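Local coordinates for protein polyketide biosynthesis cytochrome P450 PksS (Bacillus subtilis, PDB 4YZR) that acts in the metabolism of the antibiotic polyketide bacillaene as a haem-containing cytochrome P450 monooxygenase whose substrate is dihydrobacillaene, at residues 19-24 with 46-51; 286-291 with 391-396; 315-320 with 342-347. All blocks are in the same frame, centred on the assembly; numbering follows the deposited sequence. Where two conformers were deposited one is given.

Overall arrangement
All three contacts are buried. Contact 1 lies farthest from the centre of the chain, about 19 Å away (centre to centre). It is held by apolar packing and has no hydrogen bond across it. Contact 2 lies nearest the centre, at about 8 Å, and pairs two irregular segments through two backbone hydrogen bonds. Contact 3 is apolar again, with a turn that lies close to a haem methyl. Contacts 2 and 3 both touch the haem; contact 1 does not. Val288 and Phe345 approach the haem from opposite faces. Residues 315-320 join the set: Gly316 and Ser319 bond to segment 46-51, while Ile315 and Gly318 bond to segment 286-291.

Contact 1: residues 19-24 with 46-51; sequences SVLGRF and LITRYD
Leu21 reaches Leu46 with one branch. Its CD2 lies 4.0 Å from CD1 of Leu46, and the two side chains cross at about a right angle. The same CD2 also comes near CG2 of Thr48. That methyl sits 3.6 Å from the backbone O of Leu21, so Thr48 packs on the helix backbone as well as on side chains. Phe24, one turn further on, meets both partners. Its CB faces Thr48, with OG1 and CG2 each about 4.0 Å from it. Its ring takes Leu46 CD2 over one face. This methyl is 4.2 Å from the ring centroid and 23° off the normal, displaced toward the rim, which makes a CH-pi contact. CG of Leu46 is anti to its backbone N (chi1 179°). Both methyls of Leu46 meet Leu21 CD2, and Leu46 CD2 alone also reaches the Phe24 ring. The hydroxyl of Thr48 makes a weak hydrogen bond to Pro29 O. Phe13 adds to the packing round Leu21, and the His31 ring meets that of Phe24. Helix 17-27 thus packs beside the end of strand 42-47, where the chain turns into helix 50-58. This matches the P450 fold, in which the A helix lies against the beta-1 sheet just before the B helix.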
loop_
_atom_site.group_PDB
_atom_site.type_symbol
_atom_site.label_atom_id
_atom_site.label_comp_id
_atom_site.label_asym_id
_atom_site.label_seq_id
_atom_site.Cartn_x
_atom_site.Cartn_y
_atom_site.Cartn_z
ATOM N N SER A 19 14.801 -11.532 0.685
ATOM C CA SER A 19 16.064 -12.207 1.039
ATOM C C SER A 19 17.181 -11.166 1.277
ATOM O O SER A 19 17.982 -11.346 2.181
ATOM C CB SER A 19 16.510 -13.268 0.006
ATOM O OG SER A 19 17.900 -13.483 -0.016
ATOM N N VAL A 20 17.158 -10.063 0.584
ATOM C CA VAL A 20 18.139 -9.024 0.843
ATOM C C VAL A 20 17.937 -8.438 2.246
ATOM O O VAL A 20 18.846 -8.268 3.071
ATOM C CB VAL A 20 18.083 -7.891 -0.209
ATOM C CG1 VAL A 20 18.947 -6.733 0.142
ATOM C CG2 VAL A 20 18.515 -8.453 -1.579
ATOM N N LEU A 21 16.695 -7.970 2.505
ATOM C CA LEU A 21 16.414 -7.346 3.799
ATOM C C LEU A 21 16.662 -8.342 4.977
ATOM O O LEU A 21 17.107 -7.945 6.037
ATOM C CB LEU A 21 14.998 -6.811 3.852
ATOM C CG LEU A 21 14.608 -5.704 2.888
ATOM C CD1 LEU A 21 13.131 -5.390 3.048
ATOM C CD2 LEU A 21 15.474 -4.525 3.170
ATOM N N GLY A 22 16.376 -9.603 4.739
ATOM C CA GLY A 22 16.605 -10.651 5.746
ATOM C C GLY A 22 18.081 -10.838 6.064
ATOM O O GLY A 22 18.458 -11.081 7.234
ATOM N N ARG A 23 18.903 -10.774 5.020
ATOM C CA ARG A 23 20.365 -10.908 5.250
ATOM C C ARG A 23 20.852 -9.751 6.033
ATOM O O ARG A 23 21.583 -9.904 6.975
ATOM C CB ARG A 23 21.092 -11.043 3.910
ATOM C CG ARG A 23 22.598 -10.841 4.102
ATOM C CD ARG A 23 23.390 -11.152 2.844
ATOM N NE ARG A 23 23.303 -10.003 1.935
ATOM C CZ ARG A 23 22.658 -9.975 0.750
ATOM N NH1 ARG A 23 21.969 -11.024 0.289
ATOM N NH2 ARG A 23 22.692 -8.853 0.016
ATOM N N PHE A 24 20.413 -8.507 5.747
ATOM C CA PHE A 24 20.723 -7.365 6.546
ATOM C C PHE A 24 20.214 -7.510 7.978
ATOM O O PHE A 24 20.943 -7.159 8.922
ATOM C CB PHE A 24 20.219 -6.026 5.906
ATOM C CG PHE A 24 21.164 -5.513 4.838
ATOM C CD1 PHE A 24 22.219 -4.735 5.219
ATOM C CD2 PHE A 24 20.988 -5.801 3.511
ATOM C CE1 PHE A 24 23.119 -4.253 4.257
ATOM C CE2 PHE A 24 21.892 -5.270 2.533
ATOM C CZ PHE A 24 22.944 -4.538 2.940
ATOM N N LEU A 46 19.269 1.843 6.834
ATOM C CA LEU A 46 18.356 0.744 6.666
ATOM C C LEU A 46 18.173 0.044 7.977
ATOM O O LEU A 46 19.147 -0.469 8.537
ATOM C CB LEU A 46 18.882 -0.238 5.613
ATOM C CG LEU A 46 18.031 -1.463 5.357
ATOM C CD1 LEU A 46 16.633 -1.092 4.854
ATOM C CD2 LEU A 46 18.757 -2.492 4.452
ATOM N N ILE A 47 16.923 -0.079 8.472
ATOM C CA ILE A 47 16.573 -0.691 9.737
ATOM C C ILE A 47 15.779 -1.938 9.469
ATOM O O ILE A 47 14.681 -1.832 8.844
ATOM C CB ILE A 47 15.742 0.336 10.564
ATOM C CG1 ILE A 47 16.388 1.717 10.585
ATOM C CG2 ILE A 47 15.495 -0.200 12.005
ATOM C CD1 ILE A 47 17.773 1.795 11.169
ATOM N N THR A 48 16.298 -3.131 9.751
ATOM C CA THR A 48 15.681 -4.371 9.367
ATOM C C THR A 48 15.090 -5.247 10.388
ATOM O O THR A 48 14.349 -6.165 10.079
ATOM C CB THR A 48 16.600 -5.177 8.457
ATOM O OG1 THR A 48 17.930 -5.087 9.026
ATOM C CG2 THR A 48 16.642 -4.547 7.086
ATOM N N ARG A 49 15.480 -5.050 11.683
ATOM C CA ARG A 49 14.835 -5.808 12.740
ATOM C C ARG A 49 13.518 -5.232 13.241
ATOM O O ARG A 49 13.355 -4.029 13.217
ATOM C CB ARG A 49 15.736 -5.855 13.975
ATOM C CG ARG A 49 16.977 -6.765 13.806
ATOM C CD ARG A 49 17.983 -6.455 14.963
ATOM N NE ARG A 49 17.375 -6.692 16.287
ATOM C CZ ARG A 49 17.495 -7.801 16.995
ATOM N NH1 ARG A 49 16.861 -7.915 18.157
ATOM N NH2 ARG A 49 18.179 -8.862 16.544
ATOM N N TYR A 50 12.637 -6.080 13.738
ATOM C CA TYR A 50 11.336 -5.620 14.207
ATOM C C TYR A 50 11.495 -4.670 15.393
ATOM O O TYR A 50 10.866 -3.630 15.483
ATOM C CB TYR A 50 10.480 -6.811 14.591
ATOM C CG TYR A 50 9.067 -6.521 14.961
ATOM C CD1 TYR A 50 8.674 -6.094 16.219
ATOM C CD2 TYR A 50 8.035 -6.765 14.035
ATOM C CE1 TYR A 50 7.368 -5.922 16.568
ATOM C CE2 TYR A 50 6.699 -6.597 14.390
ATOM C CZ TYR A 50 6.373 -6.186 15.665
ATOM O OH TYR A 50 5.049 -6.072 16.055
ATOM N N ASP A 51 12.333 -5.018 16.379
ATOM C CA ASP A 51 12.446 -4.162 17.529
ATOM C C ASP A 51 13.010 -2.840 17.177
ATOM O O ASP A 51 12.503 -1.788 17.665
ATOM C CB ASP A 51 13.324 -4.842 18.662
ATOM C CG ASP A 51 14.713 -5.185 18.287
ATOM O OD1 ASP A 51 15.148 -5.262 17.133
ATOM O OD2 ASP A 51 15.583 -5.455 19.201
#

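Contact 2: residues 286-291 with 391-396; sequences SPVVMM and VFLRGL. With HEM (protoporphyrin IX containing Fe), chain C.
Pro287 and Arg394 are joined through the backbone. Arg394 N donates to Pro287 O over 2.9 Å. Val289 N donates to Phe392 O over the same 2.9 Å. The two bonds flank Val288 and Leu393, a single antiparallel bridge of the non-hydrogen-bonded kind. Two CA-H...O contacts accompany the bridge: Leu393 CA lies 3.3 Å from Pro287 O, and Val288 CA also approaches Phe392 O. Apolar contacts are few. Val288 and Leu393 lie side by side and point the same way, with CG2 of Val288 4.1 Å from CD2 of Leu393. Val289 sets CG1 between its backbone N and carbonyl carbon (chi1 76°), which brings that methyl close to the carbonyl oxygens of Val391 and Phe392. The Phe392 ring has Val391 CG1 over the centre of one face. At its edge, near the ring plane, Met290 O comes 3.4 Å from Phe392 CD1. The guanidinium of Arg394 turns away to His14 O and makes a cation-pi contact with Trp387. Haem contacts come from the first segment. CG2 of Val288 is 3.9 Å from the meso carbon CHB. SD of Met291 lies 3.4 Å from the propionate carbon CGA. The side chain of Val288 is also about 5 Å from a bound histidine. The pairing fits the P450 haem pocket, where the stretch after the K helix meets a loop near the C-terminus, both probably bordering the substrate cavity.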
loop_
_atom_site.group_PDB
_atom_site.type_symbol
_atom_site.label_atom_id
_atom_site.label_comp_id
_atom_site.label_asym_id
_atom_site.label_seq_id
_atom_site.Cartn_x
_atom_site.Cartn_y
_atom_site.Cartn_z
ATOM N N SER A 286 4.098 -8.349 2.388
ATOM C CA SER A 286 4.478 -6.967 2.674
ATOM C C SER A 286 4.357 -6.092 1.424
ATOM O O SER A 286 5.444 -5.571 0.935
ATOM C CB SER A 286 5.879 -6.915 3.251
ATOM O OG SER A 286 5.933 -7.657 4.511
ATOM N N PRO A 287 3.187 -5.763 0.916
ATOM C CA PRO A 287 3.021 -4.973 -0.317
ATOM C C PRO A 287 3.827 -3.739 -0.274
ATOM O O PRO A 287 4.427 -3.324 -1.308
ATOM C CB PRO A 287 1.543 -4.743 -0.380
ATOM C CG PRO A 287 0.930 -5.928 0.351
ATOM C CD PRO A 287 1.879 -6.241 1.484
ATOM N N VAL A 288 3.855 -3.030 0.837
ATOM C CA VAL A 288 4.854 -2.003 1.103
ATOM C C VAL A 288 5.992 -2.729 1.789
ATOM O O VAL A 288 5.935 -3.109 2.992
ATOM C CB VAL A 288 4.309 -0.869 1.953
ATOM C CG1 VAL A 288 5.410 0.137 2.171
ATOM C CG2 VAL A 288 3.080 -0.263 1.338
ATOM N N VAL A 289 7.042 -2.971 1.075
ATOM C CA VAL A 289 8.140 -3.815 1.600
ATOM C C VAL A 289 9.132 -2.989 2.404
ATOM O O VAL A 289 9.863 -3.554 3.273
ATOM C CB VAL A 289 8.767 -4.686 0.503
ATOM C CG1 VAL A 289 9.671 -3.872 -0.400
ATOM C CG2 VAL A 289 9.495 -5.871 1.051
ATOM N N MET A 290 9.214 -1.725 2.124
ATOM C CA MET A 290 10.055 -0.808 2.835
ATOM C C MET A 290 9.391 0.524 2.807
ATOM O O MET A 290 8.720 0.839 1.814
ATOM C CB MET A 290 11.466 -0.647 2.104
ATOM C CG MET A 290 12.457 -1.612 2.291
ATOM S SD MET A 290 14.003 -0.730 1.718
ATOM C CE MET A 290 14.865 -2.188 1.321
ATOM N N MET A 291 9.635 1.331 3.795
ATOM C CA MET A 291 9.129 2.739 3.730
ATOM C C MET A 291 10.147 3.693 4.230
ATOM O O MET A 291 10.943 3.310 5.148
ATOM C CB MET A 291 7.798 2.860 4.452
ATOM C CG MET A 291 7.762 2.428 5.827
ATOM S SD MET A 291 6.134 2.572 6.606
ATOM C CE MET A 291 6.482 1.898 8.149
ATOM N N VAL A 391 11.125 0.095 -5.733
ATOM C CA VAL A 391 11.927 -0.142 -4.526
ATOM C C VAL A 391 10.961 -0.462 -3.315
ATOM O O VAL A 391 11.325 -1.291 -2.469
ATOM C CB VAL A 391 12.743 1.229 -4.135
ATOM C CG1 VAL A 391 13.317 1.207 -2.747
ATOM C CG2 VAL A 391 13.790 1.632 -5.165
ATOM N N PHE A 392 9.923 0.319 -3.190
ATOM C CA PHE A 392 9.129 0.363 -1.980
ATOM C C PHE A 392 7.962 -0.522 -2.110
ATOM O O PHE A 392 7.521 -1.080 -1.059
ATOM C CB PHE A 392 8.708 1.800 -1.696
ATOM C CG PHE A 392 9.857 2.730 -1.475
ATOM C CD1 PHE A 392 10.548 2.739 -0.261
ATOM C CD2 PHE A 392 10.294 3.516 -2.456
ATOM C CE1 PHE A 392 11.618 3.593 -0.063
ATOM C CE2 PHE A 392 11.393 4.387 -2.277
ATOM C CZ PHE A 392 12.043 4.356 -1.092
ATOM N N LEU A 393 7.314 -0.585 -3.228
ATOM C CA LEU A 393 6.084 -1.360 -3.454
ATOM C C LEU A 393 6.354 -2.638 -4.204
ATOM O O LEU A 393 6.661 -2.532 -5.479
ATOM C CB LEU A 393 5.115 -0.515 -4.211
ATOM C CG LEU A 393 4.871 0.927 -3.755
ATOM C CD1 LEU A 393 3.871 1.693 -4.663
ATOM C CD2 LEU A 393 4.498 0.919 -2.284
ATOM N N ARG A 394 6.158 -3.778 -3.627
ATOM C CA ARG A 394 6.496 -5.069 -4.194
ATOM C C ARG A 394 5.287 -5.610 -4.890
ATOM O O ARG A 394 4.365 -6.096 -4.252
ATOM C CB ARG A 394 7.053 -5.965 -3.141
ATOM C CG ARG A 394 7.564 -7.313 -3.588
ATOM C CD ARG A 394 8.537 -7.181 -4.694
ATOM N NE ARG A 394 9.143 -8.445 -5.005
ATOM C CZ ARG A 394 10.129 -8.583 -5.923
ATOM N NH1 ARG A 394 10.590 -7.512 -6.546
ATOM N NH2 ARG A 394 10.638 -9.786 -6.109
ATOM N N GLY A 395 5.271 -5.540 -6.207
ATOM C CA GLY A 395 4.082 -5.865 -6.993
ATOM C C GLY A 395 4.389 -6.566 -8.307
ATOM O O GLY A 395 5.383 -6.271 -8.947
ATOM N N LEU A 396 3.470 -7.421 -8.693
ATOM C CA LEU A 396 3.616 -8.201 -9.940
ATOM C C LEU A 396 3.257 -7.409 -11.132
ATOM O O LEU A 396 2.336 -6.641 -11.135
ATOM C CB LEU A 396 2.710 -9.426 -9.823
ATOM C CG LEU A 396 3.136 -10.456 -8.848
ATOM C CD1 LEU A 396 1.978 -11.325 -8.361
ATOM C CD2 LEU A 396 4.316 -11.293 -9.283
HETATM C CHA HEM C . -0.504 4.851 5.437
HETATM C CHB HEM C . 0.174 0.315 3.915
HETATM C CHC HEM C . -4.085 0.481 1.575
HETATM C CHD HEM C . -4.638 5.034 2.984
HETATM C C1A HEM C . 0.067 3.620 5.215
HETATM C C2A HEM C . 1.323 3.091 5.765
HETATM C C3A HEM C . 1.517 1.887 5.290
HETATM C C4A HEM C . 0.340 1.538 4.490
HETATM C CMA HEM C . 2.701 1.024 5.473
HETATM C CAA HEM C . 2.303 3.911 6.613
HETATM C CBA HEM C . 3.300 4.611 5.807
HETATM C CGA HEM C . 4.414 5.454 6.564
HETATM O O1A HEM C . 5.326 5.881 5.775
HETATM O O2A HEM C . 4.265 5.508 7.728
HETATM C C1B HEM C . -0.925 -0.032 3.133
HETATM C C2B HEM C . -1.175 -1.310 2.551
HETATM C C3B HEM C . -2.354 -1.308 1.883
HETATM C C4B HEM C . -2.874 0.048 2.063
HETATM C CMB HEM C . -0.238 -2.418 2.708
HETATM C CAB HEM C . -3.052 -2.327 1.119
HETATM C CBB HEM C . -2.804 -3.579 1.283
HETATM C C1C HEM C . -4.672 1.706 1.755
HETATM C C2C HEM C . -5.902 2.178 1.253
HETATM C C3C HEM C . -6.075 3.503 1.657
HETATM C C4C HEM C . -4.891 3.836 2.383
HETATM C CMC HEM C . -6.869 1.258 0.557
HETATM C CAC HEM C . -7.186 4.403 1.397
HETATM C CBC HEM C . -7.949 4.319 0.369
HETATM C C1D HEM C . -3.571 5.418 3.761
HETATM C C2D HEM C . -3.377 6.744 4.297
HETATM C C3D HEM C . -2.214 6.673 5.010
HETATM C C4D HEM C . -1.696 5.293 4.916
HETATM C CMD HEM C . -4.318 7.922 4.179
HETATM C CAD HEM C . -1.560 7.765 5.817
HETATM C CBD HEM C . -2.019 7.784 7.241
HETATM C CGD HEM C . -1.473 8.957 8.113
HETATM O O1D HEM C . -0.478 9.540 7.669
HETATM O O2D HEM C . -2.061 9.146 9.195
HETATM N NA HEM C . -0.516 2.600 4.533
HETATM N NB HEM C . -2.017 0.754 2.849
HETATM N NC HEM C . -4.085 2.722 2.457
HETATM N ND HEM C . -2.555 4.560 4.108
HETATM FE FE HEM C . -2.327 2.654 3.548
#

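Contact 3: residues 315-320 with 342-347; sequences IGIGSA and HISFGF. With HEM (protoporphyrin IX containing Fe), chain C.
Ile317 packs on Ile343; two flat rings of the same segment as Ile343, those of His342 and Phe345, lie beyond it. The Phe345 ring slants against pyrrole B of the haem, its CE1 3.6 Å from the haem atom C2B. The His342 ring receives Ser344 N at its edge: ND1 accepts the bond over 3.1 Å, with the donor only 9° out of the ring plane. ND1 therefore probably carries no proton. The other nitrogen, NE2, bonds to Glu279, so the ring is held from two sides. Across the contact the packing is aliphatic. Ile343 keeps CG1 between its backbone N and carbonyl carbon (chi1 58°), and its CD1 reaches Ala320 CB at 3.9 Å. CG1 of Ile317 and CG2 of Ile315 lie further from the same methyl. Ile317 answers with CD1, 3.7 Å from Ile343 O, while its CG2 packs on Ser344 CA. Ile343 O also accepts a bond from Gly346 N, closing the type I turn from Ile343 to Gly346. The turn lies close to the haem: Ser344 O is 3.5 Å from the haem methyl CMA. Ser344 OG bonds to Leu282 O. This is the start of the P450 haem-binding loop, whose Cys352, by similarity the axial ligand of the iron, bonds through its backbone to Phe345. The turn lies among helix 274-285, which meets His342 and Phe345, helix 355-372, which packs on Phe345, and helix 317-320, which follows strand 312-315 and brings Ile317 and Ala320 to Ile343.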
loop_
_atom_site.group_PDB
_atom_site.type_symbol
_atom_site.label_atom_id
_atom_site.label_comp_id
_atom_site.label_asym_id
_atom_site.label_seq_id
_atom_site.Cartn_x
_atom_site.Cartn_y
_atom_site.Cartn_z
ATOM N N ILE A 315 12.615 1.914 6.862
ATOM C CA ILE A 315 12.022 0.943 7.696
ATOM C C ILE A 315 11.775 -0.322 6.885
ATOM O O ILE A 315 10.951 -0.319 5.943
ATOM C CB ILE A 315 10.722 1.421 8.325
ATOM C CG1 ILE A 315 10.891 2.707 9.112
ATOM C CG2 ILE A 315 10.015 0.359 9.124
ATOM C CD1 ILE A 315 11.703 2.587 10.387
ATOM N N GLY A 316 12.479 -1.408 7.146
ATOM C CA GLY A 316 12.417 -2.649 6.444
ATOM C C GLY A 316 11.271 -3.494 6.865
ATOM O O GLY A 316 11.446 -4.535 7.499
ATOM N N ILE A 317 10.071 -3.102 6.502
ATOM C CA ILE A 317 8.857 -3.891 6.810
ATOM C C ILE A 317 9.015 -5.346 6.482
ATOM O O ILE A 317 8.648 -6.234 7.278
ATOM C CB ILE A 317 7.638 -3.260 6.087
ATOM C CG1 ILE A 317 7.298 -1.912 6.623
ATOM C CG2 ILE A 317 6.431 -4.163 6.213
ATOM C CD1 ILE A 317 6.151 -1.169 5.914
ATOM N N GLY A 318 9.490 -5.662 5.272
ATOM C CA GLY A 318 9.499 -7.025 4.830
ATOM C C GLY A 318 10.303 -7.968 5.771
ATOM O O GLY A 318 9.868 -9.080 6.012
ATOM N N SER A 319 11.471 -7.465 6.196
ATOM C CA SER A 319 12.252 -8.275 7.130
ATOM C C SER A 319 11.762 -8.194 8.531
ATOM O O SER A 319 11.891 -9.175 9.301
ATOM C CB SER A 319 13.705 -7.849 7.010
ATOM O OG SER A 319 13.950 -6.538 7.252
ATOM N N ALA A 320 11.260 -7.069 8.987
ATOM C CA ALA A 320 10.734 -6.977 10.332
ATOM C C ALA A 320 9.612 -7.981 10.519
ATOM O O ALA A 320 9.470 -8.659 11.548
ATOM C CB ALA A 320 10.182 -5.593 10.587
ATOM N N HIS A 342 2.237 -8.056 12.610
ATOM C CA HIS A 342 2.971 -7.513 11.491
ATOM C C HIS A 342 2.849 -5.996 11.456
ATOM O O HIS A 342 1.883 -5.390 12.003
ATOM C CB HIS A 342 2.423 -8.132 10.163
ATOM C CG HIS A 342 1.063 -7.715 9.799
ATOM N ND1 HIS A 342 0.736 -6.466 9.315
ATOM C CD2 HIS A 342 -0.098 -8.401 9.864
ATOM C CE1 HIS A 342 -0.538 -6.410 9.057
ATOM N NE2 HIS A 342 -1.105 -7.554 9.407
ATOM N N ILE A 343 3.752 -5.361 10.774
ATOM C CA ILE A 343 3.770 -3.928 10.547
ATOM C C ILE A 343 3.561 -3.536 9.064
ATOM O O ILE A 343 4.034 -2.533 8.595
ATOM C CB ILE A 343 5.019 -3.252 11.103
ATOM C CG1 ILE A 343 6.327 -3.772 10.554
ATOM C CG2 ILE A 343 5.022 -3.350 12.642
ATOM C CD1 ILE A 343 7.523 -2.796 10.833
ATOM N N SER A 344 2.805 -4.387 8.383
ATOM C CA SER A 344 2.507 -4.102 6.969
ATOM C C SER A 344 1.726 -2.843 6.711
ATOM O O SER A 344 1.766 -2.300 5.613
ATOM C CB SER A 344 1.835 -5.204 6.310
ATOM O OG SER A 344 2.690 -6.409 6.425
ATOM N N PHE A 345 0.986 -2.397 7.718
ATOM C CA PHE A 345 0.191 -1.111 7.714
ATOM C C PHE A 345 0.948 -0.008 8.463
ATOM O O PHE A 345 0.382 1.022 8.787
ATOM C CB PHE A 345 -1.177 -1.324 8.249
ATOM C CG PHE A 345 -2.080 -2.162 7.412
ATOM C CD1 PHE A 345 -2.367 -1.827 6.096
ATOM C CD2 PHE A 345 -2.796 -3.266 7.933
ATOM C CE1 PHE A 345 -3.226 -2.513 5.307
ATOM C CE2 PHE A 345 -3.688 -3.966 7.185
ATOM C CZ PHE A 345 -3.928 -3.594 5.886
ATOM N N GLY A 346 2.235 -0.254 8.800
ATOM C CA GLY A 346 2.998 0.675 9.605
ATOM C C GLY A 346 2.613 0.513 11.047
ATOM O O GLY A 346 2.193 -0.548 11.516
ATOM N N PHE A 347 2.852 1.593 11.813
ATOM C CA PHE A 347 2.629 1.594 13.307
ATOM C C PHE A 347 2.635 2.970 13.834
ATOM O O PHE A 347 3.515 3.705 13.391
ATOM C CB PHE A 347 3.740 0.766 14.033
ATOM C CG PHE A 347 3.510 0.696 15.478
ATOM C CD1 PHE A 347 2.717 -0.229 15.980
ATOM C CD2 PHE A 347 3.979 1.687 16.312
ATOM C CE1 PHE A 347 2.358 -0.220 17.302
ATOM C CE2 PHE A 347 3.607 1.722 17.674
ATOM C CZ PHE A 347 2.810 0.752 18.131
HETATM C CHA HEM C . -0.504 4.851 5.437
HETATM C CHB HEM C . 0.174 0.315 3.915
HETATM C CHC HEM C . -4.085 0.481 1.575
HETATM C CHD HEM C . -4.638 5.034 2.984
HETATM C C1A HEM C . 0.067 3.620 5.215
HETATM C C2A HEM C . 1.323 3.091 5.765
HETATM C C3A HEM C . 1.517 1.887 5.290
HETATM C C4A HEM C . 0.340 1.538 4.490
HETATM C CMA HEM C . 2.701 1.024 5.473
HETATM C CAA HEM C . 2.303 3.911 6.613
HETATM C CBA HEM C . 3.300 4.611 5.807
HETATM C CGA HEM C . 4.414 5.454 6.564
HETATM O O1A HEM C . 5.326 5.881 5.775
HETATM O O2A HEM C . 4.265 5.508 7.728
HETATM C C1B HEM C . -0.925 -0.032 3.133
HETATM C C2B HEM C . -1.175 -1.310 2.551
HETATM C C3B HEM C . -2.354 -1.308 1.883
HETATM C C4B HEM C . -2.874 0.048 2.063
HETATM C CMB HEM C . -0.238 -2.418 2.708
HETATM C CAB HEM C . -3.052 -2.327 1.119
HETATM C CBB HEM C . -2.804 -3.579 1.283
HETATM C C1C HEM C . -4.672 1.706 1.755
HETATM C C2C HEM C . -5.902 2.178 1.253
HETATM C C3C HEM C . -6.075 3.503 1.657
HETATM C C4C HEM C . -4.891 3.836 2.383
HETATM C CMC HEM C . -6.869 1.258 0.557
HETATM C CAC HEM C . -7.186 4.403 1.397
HETATM C CBC HEM C . -7.949 4.319 0.369
HETATM C C1D HEM C . -3.571 5.418 3.761
HETATM C C2D HEM C . -3.377 6.744 4.297
HETATM C C3D HEM C . -2.214 6.673 5.010
HETATM C C4D HEM C . -1.696 5.293 4.916
HETATM C CMD HEM C . -4.318 7.922 4.179
HETATM C CAD HEM C . -1.560 7.765 5.817
HETATM C CBD HEM C . -2.019 7.784 7.241
HETATM C CGD HEM C . -1.473 8.957 8.113
HETATM O O1D HEM C . -0.478 9.540 7.669
HETATM O O2D HEM C . -2.061 9.146 9.195
HETATM N NA HEM C . -0.516 2.600 4.533
HETATM N NB HEM C . -2.017 0.754 2.849
HETATM N NC HEM C . -4.085 2.722 2.457
HETATM N ND HEM C . -2.555 4.560 4.108
HETATM FE FE HEM C . -2.327 2.654 3.548
#